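Local atomic coordinates of enoyl-acyl carrier protein reductase (Uncultured bacterium, PDB entry 6KIA), a protein that probably reduces the enoyl group of enoyl-acyl carrier protein in fatty acid synthesis, using NADH as the hydride donor. Residues A[203-208]-A[260-265]; A[209-214]-A[266-271]; A[236-241]-A[283-288]. One frame throughout, in Å; residues are numbered along the deposited sequence.

Interaction 1 of 3, residues A[203-208]-A[260-265]. With NAI (1,4-dihydronicotinamide adenine dinucleotide), chain D.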
# COMPACT_ATOMS: atom_id res chain seq x y z
N MET A 203 -9.70 -13.87 4.02
CA MET A 203 -10.97 -13.19 4.30
C MET A 203 -10.72 -11.83 4.98
O MET A 203 -11.34 -10.79 4.64
CB MET A 203 -11.85 -14.08 5.17
CG MET A 203 -12.23 -15.37 4.48
SD MET A 203 -13.16 -16.44 5.59
CE MET A 203 -14.10 -15.25 6.51
N ASN A 204 -9.80 -11.83 5.94
CA ASN A 204 -9.49 -10.59 6.65
C ASN A 204 -8.84 -9.57 5.72
O ASN A 204 -9.13 -8.37 5.80
CB ASN A 204 -8.59 -10.87 7.85
CG ASN A 204 -8.92 -9.98 9.04
OD1 ASN A 204 -10.06 -9.53 9.21
ND2 ASN A 204 -7.92 -9.71 9.86
N PHE A 205 -7.97 -10.05 4.83
CA PHE A 205 -7.33 -9.19 3.82
C PHE A 205 -8.40 -8.54 2.95
O PHE A 205 -8.35 -7.33 2.69
CB PHE A 205 -6.37 -9.97 2.91
CG PHE A 205 -5.03 -10.34 3.53
CD1 PHE A 205 -4.74 -10.08 4.86
CD2 PHE A 205 -4.06 -10.96 2.74
CE1 PHE A 205 -3.49 -10.44 5.39
CE2 PHE A 205 -2.80 -11.33 3.27
CZ PHE A 205 -2.53 -11.07 4.59
N ASP A 206 -9.36 -9.32 2.47
CA ASP A 206 -10.44 -8.72 1.67
C ASP A 206 -11.12 -7.62 2.47
O ASP A 206 -11.40 -6.54 1.91
CB ASP A 206 -11.48 -9.75 1.24
CG ASP A 206 -11.12 -10.48 -0.04
OD1 ASP A 206 -10.08 -10.18 -0.67
OD2 ASP A 206 -11.91 -11.37 -0.43
N GLU A 207 -11.37 -7.85 3.75
CA GLU A 207 -12.08 -6.83 4.54
C GLU A 207 -11.26 -5.53 4.69
O GLU A 207 -11.77 -4.41 4.44
CB GLU A 207 -12.44 -7.35 5.93
CG GLU A 207 -13.57 -8.37 5.99
CD GLU A 207 -14.79 -7.99 5.18
OE1 GLU A 207 -15.09 -6.78 5.05
OE2 GLU A 207 -15.51 -8.91 4.73
N VAL A 208 -10.01 -5.66 5.09
CA VAL A 208 -9.17 -4.50 5.40
C VAL A 208 -8.66 -3.76 4.15
O VAL A 208 -8.70 -2.53 4.08
CB VAL A 208 -7.93 -4.90 6.25
CG1 VAL A 208 -7.08 -3.66 6.57
CG2 VAL A 208 -8.36 -5.64 7.55
N TYR A 260 2.77 -12.23 -3.67
CA TYR A 260 2.08 -11.13 -3.00
C TYR A 260 0.73 -11.58 -2.47
O TYR A 260 -0.25 -11.64 -3.20
CB TYR A 260 1.94 -9.96 -3.96
CG TYR A 260 1.36 -8.73 -3.34
CD1 TYR A 260 2.11 -7.93 -2.50
CD2 TYR A 260 0.05 -8.37 -3.61
CE1 TYR A 260 1.57 -6.78 -1.93
CE2 TYR A 260 -0.50 -7.22 -3.05
CZ TYR A 260 0.26 -6.45 -2.22
OH TYR A 260 -0.31 -5.31 -1.67
N THR A 261 0.68 -11.89 -1.17
CA THR A 261 -0.46 -12.56 -0.57
C THR A 261 -1.72 -11.69 -0.55
O THR A 261 -2.82 -12.21 -0.46
CB THR A 261 -0.12 -13.01 0.84
OG1 THR A 261 0.21 -11.88 1.65
CG2 THR A 261 1.09 -13.91 0.77
N GLN A 262 -1.53 -10.37 -0.65
CA GLN A 262 -2.65 -9.41 -0.64
C GLN A 262 -3.22 -9.24 -2.06
O GLN A 262 -4.08 -8.38 -2.30
CB GLN A 262 -2.15 -8.06 -0.12
CG GLN A 262 -1.96 -8.00 1.38
CD GLN A 262 -3.21 -7.67 2.19
OE1 GLN A 262 -4.31 -7.49 1.65
NE2 GLN A 262 -3.03 -7.61 3.50
N GLY A 263 -2.73 -10.04 -3.01
CA GLY A 263 -3.05 -9.86 -4.41
C GLY A 263 -4.52 -9.96 -4.76
O GLY A 263 -5.06 -9.14 -5.50
N LYS A 264 -5.17 -10.99 -4.23
CA LYS A 264 -6.62 -11.14 -4.42
C LYS A 264 -7.40 -9.92 -3.90
O LYS A 264 -8.35 -9.45 -4.55
CB LYS A 264 -7.10 -12.43 -3.75
CG LYS A 264 -6.64 -13.69 -4.45
CD LYS A 264 -7.33 -13.81 -5.80
CE LYS A 264 -6.92 -15.06 -6.56
NZ LYS A 264 -7.55 -15.07 -7.91
N ALA A 265 -7.02 -9.44 -2.72
CA ALA A 265 -7.70 -8.28 -2.13
C ALA A 265 -7.44 -7.03 -2.96
O ALA A 265 -8.33 -6.20 -3.13
CB ALA A 265 -7.25 -8.07 -0.68
PA NAI D . 1.90 1.82 6.07
O1A NAI D . 2.48 3.18 6.33
O2A NAI D . 2.12 0.76 7.13
O5B NAI D . 0.35 2.03 5.77
C5B NAI D . -0.57 1.02 6.11
C4B NAI D . -1.94 1.76 6.13
O4B NAI D . -3.00 0.66 6.36
C3B NAI D . -2.04 2.61 7.09
O3B NAI D . -2.75 3.85 6.69
C2B NAI D . -2.90 1.81 8.26
O2B NAI D . -3.47 2.80 9.21
C1B NAI D . -3.78 1.15 7.59
N9A NAI D . -4.14 -0.12 8.27
C8A NAI D . -3.48 -1.25 8.56
N7A NAI D . -4.32 -2.06 9.20
C5A NAI D . -5.51 -1.43 9.30
C6A NAI D . -6.68 -1.88 9.90
N6A NAI D . -7.03 -3.10 10.57
N1A NAI D . -7.75 -1.07 9.89
C2A NAI D . -7.67 0.17 9.32
N3A NAI D . -6.51 0.62 8.72
C4A NAI D . -5.42 -0.21 8.73
O3 NAI D . 2.50 1.17 4.68
PN NAI D . 2.20 1.56 3.14
O1N NAI D . 2.50 3.01 2.90
O2N NAI D . 3.08 0.61 2.36
O5D NAI D . 0.65 1.25 2.88
C5D NAI D . -0.23 2.25 2.38
C4D NAI D . -0.90 1.69 1.11
O4D NAI D . 0.00 1.61 0.16
C3D NAI D . -1.39 0.26 1.34
O3D NAI D . -2.69 0.07 0.89
C2D NAI D . -0.42 -0.54 0.45
O2D NAI D . -1.01 -1.85 0.14
C1D NAI D . -0.23 0.24 -0.59
N1N NAI D . 0.96 -0.09 -1.37
C2N NAI D . 2.17 -0.38 -0.77
C3N NAI D . 3.27 -0.75 -1.56
C7N NAI D . 4.63 -1.04 -0.92
O7N NAI D . 5.49 -1.66 -1.55
N7N NAI D . 4.88 -0.58 0.39
C4N NAI D . 3.18 -0.81 -2.94
C5N NAI D . 1.97 -0.47 -3.54
C6N NAI D . 0.87 -0.12 -2.75
O HOH W 1 -10.48 -10.84 -3.24
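F205 and Q262 form an amide-on-ring stack between helix 196-219 and the N-terminal end of helix 263-278 in a Rossmann-type domain. F205 lies on helix 196-219. Q262 is the N-cap residue of helix 263-278, and a type I turn from Y260 to G263 leads into that helix.

Stacking comes first. The Q262 amide lies nearly flat over one face of the F205 ring, with the two planes 15° apart. Its NE2 sits over the ring centre and comes within 3.3 Å of F205 CD1. The Q262 chain is bent at chi2 (-85°), which folds the amide back over the ring, and Q262 CG makes a CH-pi contact with the same ring. Both ends of the amide have polar partners: NE2 is hydrogen-bonded to G163 O and OE1 to T209 OG1. This probably fixes the amide flip.

One edge contact and one apolar contact add to the stack. T261 OG1 approaches the ring edge, 3.5 Å from F205 CE2, and is itself hydrogen-bonded to Y179 OH. A265 CB packs 4.2 Å from F205 CB.

Cofactor contacts are slight. V208 CG1 touches the adenine of the bound NADH at C6A, 3.8 Å away.

No direct hydrogen bond joins the segments. Water 1 bridges them instead: it donates to D206 OD1 at 2.7 Å and, weakly, to K264 O at 2.9 Å.

Interaction 2 of 3, residues A[209-214]-A[266-271]; sequences TANTFL and KMRLER. With NAI (1,4-dihydronicotinamide adenine dinucleotide), chain D.
Two nearly parallel helices pack beside the NADH site, with T209, A210, N211 and F213 meeting K266, R268 and L269. The axes of the two short helical segments approach to 7.9 Å and run 19° apart in direction. The wider pi-type turn of helix 196-219 runs on into 209-211.

Small and aliphatic groups fill the middle. A210 CB faces the other helix and lies 3.7 Å from L269 N, with the R268 CB and CG atoms close by. L269 CD1 reaches F213 CB at 3.5 Å, and the two side chains cross at about a right angle. L269 also touches A238 and V285, so it continues the packing onto the sheet.

N211 and R268 make the direct polar contact. R268 stays extended, with CG anti to the backbone N (chi1 -175°), and this carries its NE to N211 OD1 at 2.9 Å. The bond is nearly straight (165°) and meets a lone pair in the carbonyl plane. Water 3 joins the same two groups, donating to N211 OD1 and accepting from R268 NH2. N211 ND2 is hydrogen-bonded to E207 OE1, which helps to set the amide.

K266 runs the other way. Its CE packs on T209 CG2, and its NZ donates to both nicotinamide ribose hydroxyls, O2D at 2.8 Å and O3D at 3.0 Å. NZ is also hydrogen-bonded to Y239 O and to water 2, which lies 2.7 Å from T209 O. These four acceptors must share at most three protons. Gripping both ribose hydroxyls in this way is consistent with the cofactor-binding lysine of related short-chain reductases. The chemistry thus differs across the pair: the N211–R268 bond ties helix to helix, while K266 ties its helix to NADH.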
# COMPACT_ATOMS: atom_id res chain seq x y z
N THR A 209 -8.15 -4.53 3.20
CA THR A 209 -7.45 -4.00 2.03
C THR A 209 -8.41 -3.58 0.93
O THR A 209 -8.12 -2.66 0.17
CB THR A 209 -6.46 -5.05 1.51
OG1 THR A 209 -5.56 -5.36 2.59
CG2 THR A 209 -5.69 -4.58 0.28
N ALA A 210 -9.58 -4.22 0.87
CA ALA A 210 -10.50 -3.95 -0.23
C ALA A 210 -11.84 -3.37 0.21
O ALA A 210 -12.22 -2.27 -0.21
CB ALA A 210 -10.72 -5.23 -1.06
N ASN A 211 -12.58 -4.10 1.04
CA ASN A 211 -13.94 -3.69 1.36
C ASN A 211 -14.06 -2.37 2.11
O ASN A 211 -15.07 -1.68 2.00
CB ASN A 211 -14.63 -4.81 2.13
CG ASN A 211 -14.81 -6.05 1.28
OD1 ASN A 211 -14.79 -5.98 0.05
ND2 ASN A 211 -14.98 -7.20 1.93
N THR A 212 -13.03 -2.00 2.86
CA THR A 212 -12.96 -0.68 3.48
C THR A 212 -13.12 0.47 2.46
O THR A 212 -13.65 1.52 2.81
CB THR A 212 -11.62 -0.48 4.21
OG1 THR A 212 -10.55 -0.84 3.32
CG2 THR A 212 -11.54 -1.38 5.43
N PHE A 213 -12.64 0.29 1.22
CA PHE A 213 -12.81 1.30 0.17
C PHE A 213 -14.27 1.42 -0.21
O PHE A 213 -14.77 2.53 -0.42
CB PHE A 213 -11.97 0.94 -1.06
CG PHE A 213 -11.78 2.05 -2.05
CD1 PHE A 213 -11.39 3.34 -1.64
CD2 PHE A 213 -11.85 1.79 -3.40
CE1 PHE A 213 -11.16 4.35 -2.58
CE2 PHE A 213 -11.64 2.79 -4.34
CZ PHE A 213 -11.28 4.07 -3.93
N LEU A 214 -14.95 0.28 -0.28
CA LEU A 214 -16.38 0.29 -0.57
C LEU A 214 -17.12 0.98 0.56
O LEU A 214 -18.05 1.75 0.31
CB LEU A 214 -16.93 -1.13 -0.77
CG LEU A 214 -18.46 -1.18 -0.94
CD1 LEU A 214 -18.87 -0.52 -2.26
CD2 LEU A 214 -19.01 -2.60 -0.85
N LYS A 266 -6.22 -6.88 -3.49
CA LYS A 266 -5.94 -5.70 -4.32
C LYS A 266 -6.76 -5.75 -5.63
O LYS A 266 -7.12 -4.71 -6.17
CB LYS A 266 -4.45 -5.58 -4.64
CG LYS A 266 -3.58 -5.16 -3.42
CD LYS A 266 -4.00 -3.76 -2.93
CE LYS A 266 -3.03 -3.23 -1.88
NZ LYS A 266 -3.41 -1.91 -1.29
N MET A 267 -7.02 -6.95 -6.16
CA MET A 267 -7.84 -7.00 -7.38
C MET A 267 -9.32 -6.74 -7.05
O MET A 267 -10.07 -6.17 -7.86
CB MET A 267 -7.65 -8.32 -8.12
CG MET A 267 -6.31 -8.33 -8.83
SD MET A 267 -6.02 -9.84 -9.80
CE MET A 267 -5.85 -11.05 -8.49
N ARG A 268 -9.73 -7.10 -5.84
CA ARG A 268 -11.08 -6.77 -5.41
C ARG A 268 -11.22 -5.25 -5.22
O ARG A 268 -12.25 -4.66 -5.56
CB ARG A 268 -11.42 -7.50 -4.11
CG ARG A 268 -12.85 -7.30 -3.66
CD ARG A 268 -13.15 -8.12 -2.41
NE ARG A 268 -14.56 -7.99 -2.04
CZ ARG A 268 -15.54 -8.74 -2.53
NH1 ARG A 268 -15.27 -9.72 -3.39
NH2 ARG A 268 -16.78 -8.53 -2.15
N LEU A 269 -10.17 -4.63 -4.71
CA LEU A 269 -10.10 -3.17 -4.59
C LEU A 269 -10.29 -2.50 -5.95
O LEU A 269 -11.08 -1.54 -6.09
CB LEU A 269 -8.77 -2.76 -3.97
CG LEU A 269 -8.48 -1.26 -3.82
CD1 LEU A 269 -9.35 -0.67 -2.71
CD2 LEU A 269 -6.99 -1.03 -3.55
N GLU A 270 -9.57 -3.00 -6.94
CA GLU A 270 -9.73 -2.51 -8.31
C GLU A 270 -11.17 -2.64 -8.79
O GLU A 270 -11.74 -1.71 -9.36
CB GLU A 270 -8.80 -3.26 -9.26
CG GLU A 270 -7.34 -2.94 -9.03
CD GLU A 270 -6.43 -3.86 -9.80
OE1 GLU A 270 -6.90 -4.92 -10.27
OE2 GLU A 270 -5.24 -3.53 -9.91
N ARG A 271 -11.77 -3.82 -8.56
CA ARG A 271 -13.16 -4.02 -8.99
C ARG A 271 -14.14 -3.05 -8.32
O ARG A 271 -15.08 -2.57 -8.95
CB ARG A 271 -13.60 -5.46 -8.74
CG ARG A 271 -12.91 -6.45 -9.65
CD ARG A 271 -13.57 -7.84 -9.62
NE ARG A 271 -13.70 -8.43 -8.28
CZ ARG A 271 -12.75 -9.14 -7.67
NH1 ARG A 271 -11.58 -9.34 -8.27
NH2 ARG A 271 -12.98 -9.64 -6.47
PA NAI D . 1.90 1.82 6.07
O1A NAI D . 2.48 3.18 6.33
O2A NAI D . 2.12 0.76 7.13
O5B NAI D . 0.35 2.03 5.77
C5B NAI D . -0.57 1.02 6.11
C4B NAI D . -1.94 1.76 6.13
O4B NAI D . -3.00 0.66 6.36
C3B NAI D . -2.04 2.61 7.09
O3B NAI D . -2.75 3.85 6.69
C2B NAI D . -2.90 1.81 8.26
O2B NAI D . -3.47 2.80 9.21
C1B NAI D . -3.78 1.15 7.59
N9A NAI D . -4.14 -0.12 8.27
C8A NAI D . -3.48 -1.25 8.56
N7A NAI D . -4.32 -2.06 9.20
C5A NAI D . -5.51 -1.43 9.30
C6A NAI D . -6.68 -1.88 9.90
N6A NAI D . -7.03 -3.10 10.57
N1A NAI D . -7.75 -1.07 9.89
C2A NAI D . -7.67 0.17 9.32
N3A NAI D . -6.51 0.62 8.72
C4A NAI D . -5.42 -0.21 8.73
O3 NAI D . 2.50 1.17 4.68
PN NAI D . 2.20 1.56 3.14
O1N NAI D . 2.50 3.01 2.90
O2N NAI D . 3.08 0.61 2.36
O5D NAI D . 0.65 1.25 2.88
C5D NAI D . -0.23 2.25 2.38
C4D NAI D . -0.90 1.69 1.11
O4D NAI D . 0.00 1.61 0.16
C3D NAI D . -1.39 0.26 1.34
O3D NAI D . -2.69 0.07 0.89
C2D NAI D . -0.42 -0.54 0.45
O2D NAI D . -1.01 -1.85 0.14
C1D NAI D . -0.23 0.24 -0.59
N1N NAI D . 0.96 -0.09 -1.37
C2N NAI D . 2.17 -0.38 -0.77
C3N NAI D . 3.27 -0.75 -1.56
C7N NAI D . 4.63 -1.04 -0.92
O7N NAI D . 5.49 -1.66 -1.55
N7N NAI D . 4.88 -0.58 0.39
C4N NAI D . 3.18 -0.81 -2.94
C5N NAI D . 1.97 -0.47 -3.54
C6N NAI D . 0.87 -0.12 -2.75
O HOH W 2 -5.87 -1.22 -0.08
O HOH W 3 -17.15 -5.51 -1.45

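Interaction 3 of 3, residues A[236-241]-A[283-288]; sequences YSAYGY and ATVYNC. With NAI (1,4-dihydronicotinamide adenine dinucleotide), chain D.
A238 and V285 form the apolar centre of this pair of parallel strands, with A238 CB 4.2 Å from V285 CG2. On the same face V285 CG1 packs on G240 CA at 3.7 Å. Together with N287 OD1, it takes up the room that G240 leaves by having no side chain. Y236 CB meets A283 CB further along this face.

The other face carries S237, Y239, T284 and Y286. S237 CB sits at the edge of the Y286 ring, 3.9 Å from CE1. C288 SG makes an oblique sulfur-aromatic contact with the Y239 ring; its nearest atom there is CD1, at 3.9 Å.

Outward from the side chains, five backbone hydrogen bonds zip the strands in parallel register. Y286 makes two of them, both to strand 234-240: its N donates to A238 O at 2.8 Å and its O accepts from G240 N at 2.7 Å. The first is almost straight (177°). At the second the donor stands above the carbonyl plane.

The carboxyl ends of the strands meet the nicotinamide half of NADH. G240 O comes within 3.1 Å of NAI C6N, and Y239 CB lies beside the ribose oxygen O4D. Y241 CB packs against the nicotinamide. With chi1 at 179° the Y241 ring extends away from its own N and puts its edge against C288 O, 3.4 Å from CD1.

These are inner strands of the Rossmann-type sheet. Strand 155-159 pairs with 234-240, and strand 421-423 with 283-287. Helix 263-278, the helix of the beta-alpha-beta unit, packs on the A238 and V285 face, while helix 394-413 touches Y239 and Y286.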
# COMPACT_ATOMS: atom_id res chain seq x y z
N TYR A 236 -12.08 10.02 -4.93
CA TYR A 236 -11.56 8.95 -4.06
C TYR A 236 -10.30 8.40 -4.67
O TYR A 236 -10.25 8.19 -5.89
CB TYR A 236 -12.57 7.81 -3.89
CG TYR A 236 -13.89 8.28 -3.33
CD1 TYR A 236 -14.86 8.82 -4.17
CD2 TYR A 236 -14.15 8.23 -1.96
CE1 TYR A 236 -16.06 9.28 -3.67
CE2 TYR A 236 -15.37 8.69 -1.46
CZ TYR A 236 -16.30 9.21 -2.32
OH TYR A 236 -17.51 9.66 -1.83
N SER A 237 -9.26 8.20 -3.86
CA SER A 237 -8.05 7.55 -4.35
C SER A 237 -7.75 6.37 -3.43
O SER A 237 -8.18 6.36 -2.27
CB SER A 237 -6.87 8.53 -4.38
OG SER A 237 -6.50 8.90 -3.06
N ALA A 238 -7.04 5.37 -3.95
CA ALA A 238 -6.55 4.28 -3.13
C ALA A 238 -5.18 3.91 -3.65
O ALA A 238 -4.87 4.11 -4.83
CB ALA A 238 -7.49 3.06 -3.18
N TYR A 239 -4.35 3.36 -2.77
CA TYR A 239 -3.04 2.86 -3.16
C TYR A 239 -3.17 1.38 -3.49
O TYR A 239 -3.51 0.58 -2.62
CB TYR A 239 -2.01 3.07 -2.05
CG TYR A 239 -1.60 4.52 -1.85
CD1 TYR A 239 -0.53 5.06 -2.57
CD2 TYR A 239 -2.28 5.33 -0.94
CE1 TYR A 239 -0.16 6.38 -2.39
CE2 TYR A 239 -1.91 6.66 -0.77
CZ TYR A 239 -0.86 7.16 -1.48
OH TYR A 239 -0.49 8.48 -1.31
N GLY A 240 -2.91 1.02 -4.74
CA GLY A 240 -2.99 -0.37 -5.11
C GLY A 240 -1.60 -0.92 -5.29
O GLY A 240 -0.65 -0.16 -5.44
N TYR A 241 -1.48 -2.25 -5.24
CA TYR A 241 -0.27 -2.89 -5.77
C TYR A 241 -0.71 -4.00 -6.73
O TYR A 241 -1.57 -4.81 -6.37
CB TYR A 241 0.62 -3.48 -4.68
CG TYR A 241 1.84 -4.14 -5.31
CD1 TYR A 241 2.82 -3.37 -5.93
CD2 TYR A 241 1.99 -5.53 -5.32
CE1 TYR A 241 3.91 -3.94 -6.54
CE2 TYR A 241 3.09 -6.12 -5.92
CZ TYR A 241 4.05 -5.33 -6.52
OH TYR A 241 5.16 -5.89 -7.13
N ALA A 283 -13.61 7.44 -8.48
CA ALA A 283 -12.75 6.64 -7.61
C ALA A 283 -11.65 5.99 -8.45
O ALA A 283 -11.94 5.36 -9.47
CB ALA A 283 -13.59 5.58 -6.88
N THR A 284 -10.39 6.15 -8.03
CA THR A 284 -9.27 5.65 -8.79
C THR A 284 -8.29 4.91 -7.86
O THR A 284 -7.86 5.45 -6.83
CB THR A 284 -8.53 6.79 -9.53
OG1 THR A 284 -9.44 7.46 -10.44
CG2 THR A 284 -7.32 6.26 -10.31
N VAL A 285 -7.96 3.69 -8.24
CA VAL A 285 -6.87 2.95 -7.60
C VAL A 285 -5.59 3.24 -8.35
O VAL A 285 -5.53 3.06 -9.57
CB VAL A 285 -7.11 1.43 -7.61
CG1 VAL A 285 -5.87 0.69 -7.10
CG2 VAL A 285 -8.35 1.08 -6.78
N TYR A 286 -4.58 3.69 -7.63
CA TYR A 286 -3.28 3.94 -8.24
C TYR A 286 -2.37 2.80 -7.89
O TYR A 286 -1.99 2.66 -6.73
CB TYR A 286 -2.70 5.29 -7.77
CG TYR A 286 -3.50 6.49 -8.24
CD1 TYR A 286 -4.58 6.98 -7.49
CD2 TYR A 286 -3.21 7.09 -9.45
CE1 TYR A 286 -5.31 8.06 -7.95
CE2 TYR A 286 -3.94 8.17 -9.91
CZ TYR A 286 -4.97 8.65 -9.16
OH TYR A 286 -5.67 9.74 -9.65
N ASN A 287 -2.05 1.98 -8.89
CA ASN A 287 -1.15 0.85 -8.67
C ASN A 287 0.29 1.33 -8.67
O ASN A 287 0.85 1.72 -9.71
CB ASN A 287 -1.38 -0.25 -9.71
CG ASN A 287 -2.60 -1.08 -9.40
OD1 ASN A 287 -2.89 -1.39 -8.22
ND2 ASN A 287 -3.36 -1.44 -10.44
N CYS A 288 0.86 1.38 -7.47
CA CYS A 288 2.16 2.05 -7.24
C CYS A 288 3.33 1.09 -7.13
O CYS A 288 3.12 -0.10 -6.89
CB CYS A 288 2.07 2.90 -5.97
SG CYS A 288 0.95 4.35 -6.14
PA NAI D . 1.90 1.82 6.07
O1A NAI D . 2.48 3.18 6.33
O2A NAI D . 2.12 0.76 7.13
O5B NAI D . 0.35 2.03 5.77
C5B NAI D . -0.57 1.02 6.11
C4B NAI D . -1.94 1.76 6.13
O4B NAI D . -3.00 0.66 6.36
C3B NAI D . -2.04 2.61 7.09
O3B NAI D . -2.75 3.85 6.69
C2B NAI D . -2.90 1.81 8.26
O2B NAI D . -3.47 2.80 9.21
C1B NAI D . -3.78 1.15 7.59
N9A NAI D . -4.14 -0.12 8.27
C8A NAI D . -3.48 -1.25 8.56
N7A NAI D . -4.32 -2.06 9.20
C5A NAI D . -5.51 -1.43 9.30
C6A NAI D . -6.68 -1.88 9.90
N6A NAI D . -7.03 -3.10 10.57
N1A NAI D . -7.75 -1.07 9.89
C2A NAI D . -7.67 0.17 9.32
N3A NAI D . -6.51 0.62 8.72
C4A NAI D . -5.42 -0.21 8.73
O3 NAI D . 2.50 1.17 4.68
PN NAI D . 2.20 1.56 3.14
O1N NAI D . 2.50 3.01 2.90
O2N NAI D . 3.08 0.61 2.36
O5D NAI D . 0.65 1.25 2.88
C5D NAI D . -0.23 2.25 2.38
C4D NAI D . -0.90 1.69 1.11
O4D NAI D . 0.00 1.61 0.16
C3D NAI D . -1.39 0.26 1.34
O3D NAI D . -2.69 0.07 0.89
C2D NAI D . -0.42 -0.54 0.45
O2D NAI D . -1.01 -1.85 0.14
C1D NAI D . -0.23 0.24 -0.59
N1N NAI D . 0.96 -0.09 -1.37
C2N NAI D . 2.17 -0.38 -0.77
C3N NAI D . 3.27 -0.75 -1.56
C7N NAI D . 4.63 -1.04 -0.92
O7N NAI D . 5.49 -1.66 -1.55
N7N NAI D . 4.88 -0.58 0.39
C4N NAI D . 3.18 -0.81 -2.94
C5N NAI D . 1.97 -0.47 -3.54
C6N NAI D . 0.87 -0.12 -2.75
O HOH W 4 -10.44 9.59 -8.94

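How the interactions relate
Interactions 1 and 2 are successive levels of one helix pair, 196-219 with 263-278, and their centres are 9 Å apart. Interaction 3 lies in the mixed, mostly parallel sheet on which helix 263-278 packs, about 10 Å from interaction 2 and 15 Å from interaction 1, centre to centre. Along the chain helix 196-219 comes first, then strand 234-240, helix 263-278 and strand 283-287, so the segments of the contacts alternate. Helix 263-278 links the levels: E270 OE2 lies 2.9 Å from N287 ND2. Just before that helix, the Y260 ring meets Y241 edge to face. All three contacts touch NADH, so the helix layer and the strand ends together shape one cofactor site.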